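Local coordinates for NBS-LRR class disease resistance protein (Oryza sativa subsp. japonica, PDB 6FU9) that probably senses a fungal pathogen effector through a heavy-metal-associated (HMA)-like domain and sets off plant immunity, at residues L27-S30 against S36-I39; I13-D18 against T22-L27. All blocks are in the same frame, centred on the assembly; numbering follows the deposited sequence.

Interaction 1: L27-S30 against S36-I39; sequences LVAS and SVAI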
loop_
_atom_site.group_PDB
_atom_site.type_symbol
_atom_site.label_atom_id
_atom_site.label_comp_id
_atom_site.label_asym_id
_atom_site.label_seq_id
_atom_site.Cartn_x
_atom_site.Cartn_y
_atom_site.Cartn_z
ATOM N N LEU A 27 16.325 8.295 1.144
ATOM C CA LEU A 27 16.723 7.573 -0.073
ATOM C C LEU A 27 15.626 7.636 -1.127
ATOM O O LEU A 27 15.896 7.971 -2.280
ATOM C CB LEU A 27 17.060 6.133 0.267
ATOM C CG LEU A 27 17.594 5.234 -0.835
ATOM C CD1 LEU A 27 18.279 4.055 -0.118
ATOM C CD2 LEU A 27 16.523 4.729 -1.712
ATOM N N VAL A 28 14.407 7.390 -0.726
ATOM C CA VAL A 28 13.311 7.435 -1.679
ATOM C C VAL A 28 13.099 8.809 -2.204
ATOM O O VAL A 28 12.933 9.010 -3.439
ATOM C CB VAL A 28 12.033 6.836 -1.052
ATOM C CG1 VAL A 28 10.858 6.947 -2.025
ATOM C CG2 VAL A 28 12.202 5.410 -0.668
ATOM N N ALA A 29 13.106 9.824 -1.362
ATOM C CA ALA A 29 12.907 11.185 -1.806
ATOM C C ALA A 29 13.989 11.680 -2.779
ATOM O O ALA A 29 13.739 12.592 -3.556
ATOM C CB ALA A 29 12.737 12.102 -0.605
ATOM N N SER A 30 15.157 11.090 -2.689
ATOM C CA SER A 30 16.226 11.465 -3.611
ATOM C C SER A 30 16.225 10.700 -4.931
ATOM O O SER A 30 17.062 10.943 -5.761
ATOM C CB SER A 30 17.616 11.381 -2.972
ATOM O OG SER A 30 17.948 12.659 -2.428
ATOM N N SER A 36 6.374 12.055 -3.666
ATOM C CA SER A 36 6.133 11.985 -2.218
ATOM C C SER A 36 6.323 10.596 -1.730
ATOM O O SER A 36 6.156 9.605 -2.483
ATOM C CB SER A 36 4.822 12.589 -1.880
ATOM O OG SER A 36 3.789 11.931 -2.485
ATOM N N VAL A 37 6.653 10.468 -0.437
ATOM C CA VAL A 37 6.868 9.211 0.178
ATOM C C VAL A 37 6.384 9.327 1.655
ATOM O O VAL A 37 6.602 10.359 2.288
ATOM C CB VAL A 37 8.322 8.731 0.077
ATOM C CG1 VAL A 37 9.328 9.774 0.583
ATOM C CG2 VAL A 37 8.541 7.397 0.808
ATOM N N ALA A 38 5.779 8.267 2.138
ATOM C CA ALA A 38 5.363 8.200 3.545
ATOM C C ALA A 38 5.598 6.832 4.115
ATOM O O ALA A 38 5.600 5.820 3.396
ATOM C CB ALA A 38 3.899 8.563 3.672
ATOM N N ILE A 39 5.714 6.737 5.429
ATOM C CA ILE A 39 5.740 5.493 6.146
ATOM C C ILE A 39 4.374 5.301 6.720
ATOM O O ILE A 39 3.893 6.177 7.411
ATOM C CB ILE A 39 6.904 5.427 7.190
ATOM C CG1 ILE A 39 8.207 5.264 6.313
ATOM C CG2 ILE A 39 6.632 4.228 8.068
ATOM C CD1 ILE A 39 9.503 5.549 6.958
#
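In the first beta-alpha-beta unit of this small alpha/beta domain, the last turn of helix 18-29 settles on strand 34-40 through Val28 and Val37. The closest approach is between methyls, Val28 CG1 to Val37 CG2 at 3.7 Å. Val28 CG1 carries the Val28 side of the contact. It meets Val37 CB at 3.7 Å as well as the CG2 methyl, and stands 4.1 Å from Val37 CG1, so that it is set against the fork of the strand valine. Extension away from the backbone N (chi1 177°) carries this methyl to the strand.

Val37 has chi1 near 53°, which lodges CG1 between its own backbone N and carbonyl carbon and directs this branch to the neighbouring helix residue. There CG1 lies 4.3 Å from Ala29 CB, a looser apolar contact at the more exposed border of the interface. The chain follows the ferredoxin-like beta-alpha-beta-beta-alpha-beta order of HMA domains, in which both helices cover one face of a four-stranded antiparallel sheet. Strand 34-40 is an outermost strand within the chain, and Val37 also rests on Val47 of strand 46-51, while Val28 reaches Val49 of the same strand.

Side chains alternate along the strand. Whereas Val37 projects at the helix, Ser36 projects from the opposite face, where its OG hydrogen-bonds a polar side chain of another protein. Ala38 packs on an aromatic side chain of that same partner.

Interaction 2: I13-D18 against T22-L27; sequences IPMVDD and TKAMSL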
loop_
_atom_site.group_PDB
_atom_site.type_symbol
_atom_site.label_atom_id
_atom_site.label_comp_id
_atom_site.label_asym_id
_atom_site.label_seq_id
_atom_site.Cartn_x
_atom_site.Cartn_y
_atom_site.Cartn_z
ATOM N N ILE A 13 9.025 -3.042 4.450
ATOM C CA ILE A 13 10.449 -3.093 4.874
ATOM C C ILE A 13 10.398 -3.180 6.353
ATOM O O ILE A 13 10.058 -2.189 7.014
ATOM C CB ILE A 13 11.260 -1.868 4.426
ATOM C CG1 ILE A 13 10.930 -1.427 2.994
ATOM C CG2 ILE A 13 12.731 -2.152 4.594
ATOM C CD1 ILE A 13 11.752 -0.266 2.471
ATOM N N PRO A 14 10.692 -4.351 6.908
ATOM C CA PRO A 14 10.907 -4.379 8.361
ATOM C C PRO A 14 11.876 -3.230 8.762
ATOM O O PRO A 14 12.931 -3.081 8.173
ATOM C CB PRO A 14 11.535 -5.747 8.586
ATOM C CG PRO A 14 10.902 -6.567 7.521
ATOM C CD PRO A 14 10.852 -5.677 6.309
ATOM N N MET A 15 11.463 -2.389 9.699
ATOM C CA MET A 15 12.327 -1.236 10.097
ATOM C C MET A 15 12.528 -1.133 11.577
ATOM O O MET A 15 11.565 -0.935 12.268
ATOM C CB MET A 15 11.780 0.066 9.425
ATOM C CG MET A 15 12.241 0.229 7.973
ATOM S SD MET A 15 11.649 1.631 6.993
ATOM C CE MET A 15 9.879 1.282 7.067
ATOM N N VAL A 16 13.758 -1.341 12.078
ATOM C CA VAL A 16 13.966 -1.512 13.536
ATOM C C VAL A 16 13.470 -0.295 14.408
ATOM O O VAL A 16 13.058 -0.481 15.565
ATOM C CB VAL A 16 15.434 -1.949 13.892
ATOM C CG1 VAL A 16 15.562 -2.281 15.380
ATOM C CG2 VAL A 16 15.881 -3.171 13.080
ATOM N N ASP A 17 13.470 0.919 13.835
ATOM C CA ASP A 17 13.325 2.161 14.601
ATOM C C ASP A 17 13.140 3.397 13.707
ATOM O O ASP A 17 13.055 3.267 12.495
ATOM C CB ASP A 17 14.602 2.322 15.452
ATOM C CG ASP A 17 15.877 2.299 14.598
ATOM O OD1 ASP A 17 15.765 2.347 13.364
ATOM O OD2 ASP A 17 16.989 2.228 15.141
ATOM N N ASP A 18 13.104 4.610 14.247
ATOM C CA ASP A 18 12.902 5.796 13.387
ATOM C C ASP A 18 14.113 6.235 12.521
ATOM O O ASP A 18 13.924 6.848 11.453
ATOM C CB ASP A 18 12.278 6.970 14.169
ATOM C CG ASP A 18 10.796 6.709 14.534
ATOM O OD1 ASP A 18 10.000 6.102 13.755
ATOM O OD2 ASP A 18 10.394 7.106 15.642
ATOM N N THR A 22 13.869 7.052 8.673
ATOM C CA THR A 22 14.405 8.321 8.146
ATOM C C THR A 22 15.311 8.084 6.946
ATOM O O THR A 22 15.226 8.802 5.954
ATOM C CB THR A 22 15.076 9.146 9.247
ATOM O OG1 THR A 22 14.038 9.542 10.152
ATOM C CG2 THR A 22 15.773 10.359 8.583
ATOM N N LYS A 23 16.161 7.085 7.027
ATOM C CA LYS A 23 17.020 6.723 5.908
ATOM C C LYS A 23 16.236 6.271 4.660
ATOM O O LYS A 23 16.568 6.661 3.553
ATOM C CB LYS A 23 17.895 5.586 6.315
ATOM C CG LYS A 23 18.976 5.262 5.298
ATOM C CD LYS A 23 20.265 4.796 5.955
ATOM C CE LYS A 23 20.070 3.723 7.021
ATOM N NZ LYS A 23 21.385 3.519 7.671
ATOM N N ALA A 24 15.206 5.486 4.873
ATOM C CA ALA A 24 14.350 5.043 3.806
ATOM C C ALA A 24 13.676 6.248 3.197
ATOM O O ALA A 24 13.661 6.370 1.950
ATOM C CB ALA A 24 13.343 4.071 4.338
ATOM N N MET A 25 13.143 7.171 4.000
ATOM C CA MET A 25 12.430 8.277 3.396
ATOM C C MET A 25 13.411 9.173 2.617
ATOM O O MET A 25 13.070 9.664 1.535
ATOM C CB MET A 25 11.458 9.014 4.374
ATOM C CG MET A 25 9.927 8.444 4.588
ATOM S SD MET A 25 9.146 9.474 5.739
ATOM C CE MET A 25 10.209 9.387 7.193
ATOM N N SER A 26 14.620 9.383 3.127
ATOM C CA SER A 26 15.597 10.196 2.454
ATOM C C SER A 26 16.044 9.578 1.112
ATOM O O SER A 26 16.166 10.272 0.101
ATOM C CB SER A 26 16.790 10.402 3.377
ATOM O OG SER A 26 17.649 11.309 2.768
ATOM N N LEU A 27 16.325 8.295 1.144
ATOM C CA LEU A 27 16.723 7.573 -0.073
ATOM C C LEU A 27 15.626 7.636 -1.127
ATOM O O LEU A 27 15.896 7.971 -2.280
ATOM C CB LEU A 27 17.060 6.133 0.267
ATOM C CG LEU A 27 17.594 5.234 -0.835
ATOM C CD1 LEU A 27 18.279 4.055 -0.118
ATOM C CD2 LEU A 27 16.523 4.729 -1.712
#
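Thr22 and Asp18 form the first-turn hydrogen bonds of helix 18-29, next to the loop and first helical turn that in metal-binding HMA domains carry the MxCxxC motif. By sequence Asp17 and Ser20 fall at the two cysteine positions, consistent with a degenerate form of the motif, and Asp17 OD1 hydrogen-bonds Ser20 OG while Asp17 N-caps the helix.

Thr22 CB lies 3.4 Å from Asp18 O. From CB, OG1 turns back along the helix (chi1 -67°) and donates to the same oxygen at 3.0 Å, with a C=O...OG1 angle of 144°. The backbone completes the grip: Thr22 N donates to Asp18 O at 2.8 Å. The two donors reach the carbonyl from opposite faces of its plane, so Asp18 O is held twice by one residue. The Asp18 carboxylate points elsewhere, its OD1 forming a salt bridge with Arg21.

Farther back in the loop lies buried Met15, whose extended run from CB through CG (chi2 177°) brings its SD to 4.0 Å from Ala24 CB.

From the N terminus, strand 7-12 leads into the 13-18 loop, and interaction 2 closes the turn from this loop into helix 18-29. The helix then runs on to Leu27, the residue common to both contacts, and interaction 1 closes the next connection by bringing the helix end onto strand 34-40. The two contacts therefore follow one another along the chain, neither nested nor crossing. In space they meet beneath the helix: Ile39 CD1 lies 3.8 Å from Met25 CG and 4.3 Å from Met15 CE. Loop, helix and edge strand thus share one apolar patch, with Leu27 itself turned to helix 56-66.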